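Local coordinates for enterobactin synthetase component F-related protein (Vibrio cholerae serotype O1, PDB 4OXI) that probably activates glycine with ATP as glycyl-adenylate, the adenylation step of a lipopolysaccharide-modification pathway that gives resistance to antimicrobial peptides, at residues A233-Y236 with S237-H240. Numbering follows the deposited sequence.
Sequences AVSY and SNLH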
ATOM      1  N   ALA A 233       9.788   4.917  -5.106  1.00 19.89           N
ATOM      2  CA  ALA A 233       9.570   6.282  -4.687  1.00 22.98           C
ATOM      3  C   ALA A 233       8.499   6.906  -5.583  1.00 24.87           C
ATOM      4  O   ALA A 233       8.672   6.981  -6.795  1.00 26.60           O
ATOM      5  CB  ALA A 233      10.870   7.068  -4.764  1.00 25.15           C
ATOM      6  N   VAL A 234       7.402   7.346  -4.972  1.00 22.09           N
ATOM      7  CA  VAL A 234       6.253   7.882  -5.678  1.00 20.11           C
ATOM      8  C   VAL A 234       6.258   9.409  -5.546  1.00 23.29           C
ATOM      9  O   VAL A 234       6.342   9.947  -4.438  1.00 23.71           O
ATOM     10  CB  VAL A 234       4.949   7.305  -5.088  1.00 23.12           C
ATOM     11  CG1 VAL A 234       3.719   7.986  -5.691  1.00 20.48           C
ATOM     12  CG2 VAL A 234       4.891   5.798  -5.306  1.00 19.45           C
ATOM     13  N   SER A 235       6.184  10.111  -6.671  1.00 22.36           N
ATOM     14  CA  SER A 235       6.327  11.574  -6.659  1.00 24.99           C
ATOM     15  C   SER A 235       5.023  12.250  -6.297  1.00 20.67           C
ATOM     16  O   SER A 235       3.970  11.616  -6.295  1.00 22.87           O
ATOM     17  CB  SER A 235       6.732  12.074  -8.039  1.00 23.21           C
ATOM     18  OG  SER A 235       5.642  11.895  -8.917  1.00 24.76           O
ATOM     19  N   TYR A 236       5.080  13.545  -5.999  1.00 25.48           N
ATOM     20  CA  TYR A 236       3.846  14.299  -5.797  1.00 24.85           C
ATOM     21  C   TYR A 236       2.956  14.277  -7.031  1.00 23.72           C
ATOM     22  O   TYR A 236       1.740  14.123  -6.903  1.00 23.84           O
ATOM     23  CB  TYR A 236       4.123  15.731  -5.311  1.00 23.25           C
ATOM     24  CG  TYR A 236       4.430  15.763  -3.831  1.00 23.35           C
ATOM     25  CD1 TYR A 236       3.406  15.856  -2.895  1.00 21.48           C
ATOM     26  CD2 TYR A 236       5.737  15.654  -3.369  1.00 19.96           C
ATOM     27  CE1 TYR A 236       3.669  15.871  -1.538  1.00 19.86           C
ATOM     28  CE2 TYR A 236       6.016  15.667  -2.014  1.00 22.96           C
ATOM     29  CZ  TYR A 236       4.969  15.776  -1.102  1.00 23.96           C
ATOM     30  OH  TYR A 236       5.227  15.785   0.252  1.00 23.53           O
ATOM     31  N   SER A 237       3.534  14.403  -8.226  1.00 22.42           N
ATOM     32  CA  SER A 237       2.673  14.388  -9.419  1.00 27.08           C
ATOM     33  C   SER A 237       2.064  13.001  -9.661  1.00 22.29           C
ATOM     34  O   SER A 237       0.917  12.915 -10.081  1.00 24.73           O
ATOM     35  CB  SER A 237       3.380  14.914 -10.675  1.00 27.73           C
ATOM     36  OG  SER A 237       4.481  14.100 -11.016  1.00 38.71           O
ATOM     37  N   ASN A 238       2.805  11.927  -9.377  1.00 23.64           N
ATOM     38  CA  ASN A 238       2.205  10.584  -9.397  1.00 24.65           C
ATOM     39  C   ASN A 238       0.971  10.544  -8.502  1.00 23.72           C
ATOM     40  O   ASN A 238      -0.116  10.136  -8.922  1.00 23.93           O
ATOM     41  CB  ASN A 238       3.166   9.521  -8.852  1.00 23.89           C
ATOM     42  CG  ASN A 238       4.384   9.302  -9.716  1.00 26.01           C
ATOM     43  OD1 ASN A 238       5.485   9.112  -9.192  1.00 27.78           O
ATOM     44  ND2 ASN A 238       4.206   9.316 -11.033  1.00 26.84           N
ATOM     45  N   LEU A 239       1.152  10.970  -7.254  1.00 22.28           N
ATOM     46  CA  LEU A 239       0.091  10.878  -6.249  1.00 21.44           C
ATOM     47  C   LEU A 239      -1.081  11.790  -6.572  1.00 25.54           C
ATOM     48  O   LEU A 239      -2.246  11.420  -6.358  1.00 25.21           O
ATOM     49  CB  LEU A 239       0.651  11.240  -4.866  1.00 20.74           C
ATOM     50  CG  LEU A 239      -0.338  11.491  -3.722  1.00 27.49           C
ATOM     51  CD1 LEU A 239      -1.198  10.254  -3.474  1.00 23.10           C
ATOM     52  CD2 LEU A 239       0.403  11.907  -2.443  1.00 18.63           C
ATOM     53  N   HIS A 240      -0.772  12.995  -7.059  1.00 24.64           N
ATOM     54  CA  HIS A 240      -1.812  13.990  -7.375  1.00 25.91           C
ATOM     55  C   HIS A 240      -2.653  13.512  -8.538  1.00 25.15           C
ATOM     56  O   HIS A 240      -3.866  13.689  -8.545  1.00 29.52           O
ATOM     57  CB  HIS A 240      -1.190  15.352  -7.694  1.00 22.43           C
ATOM     58  CG  HIS A 240      -0.749  16.107  -6.480  1.00 26.33           C
ATOM     59  ND1 HIS A 240       0.329  16.965  -6.483  1.00 28.28           N
ATOM     60  CD2 HIS A 240      -1.240  16.128  -5.219  1.00 28.37           C
ATOM     61  CE1 HIS A 240       0.479  17.486  -5.281  1.00 23.14           C
ATOM     62  NE2 HIS A 240      -0.464  17.003  -4.496  1.00 26.79           N
TER
HETATM   63  O   HOH W   1       6.667  12.175 -11.410  1.00 39.47           O
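S237 and S235 are bridged by a water, which lies 2.7 Å from S235 OG and 2.9 Å from S237 OG; a short hydroxyl suits this partly exposed first turn. N238 grips S235 twice, through its backbone N and its side-chain OD1. The N donates to S235 OG at 2.9 Å, nearly straight (168°), while OD1 accepts from S235 N at 2.8 Å, the donor tilted 23° from the carbonyl plane. With OG between backbone N and carbonyl carbon (chi1 69°), S235, the N-cap, turns its hydroxyl back over the helix start, where it accepts from an N-H lacking an earlier helical carbonyl. Asparagine supplies an acceptor without charge, its ND2 donates to K422 O, and the two side-chain bonds help fix which way the amide faces. N238 CB rests 3.6 Å from V234 CG1, a methyl of a β-branched residue suited to strands. L239 N then makes the first helical bond, 3.0 Å to S235 O. H240 N follows with 2.8 Å to Y236 O, while the imidazole, hydrogen-bonded to E213 and Y118, passes beside Y236 CB. Reciprocal side-chain-to-backbone bonds between S235 and N238 define a capping box, here starting helix 236-249 from strand 230-235 within the adenylation domain.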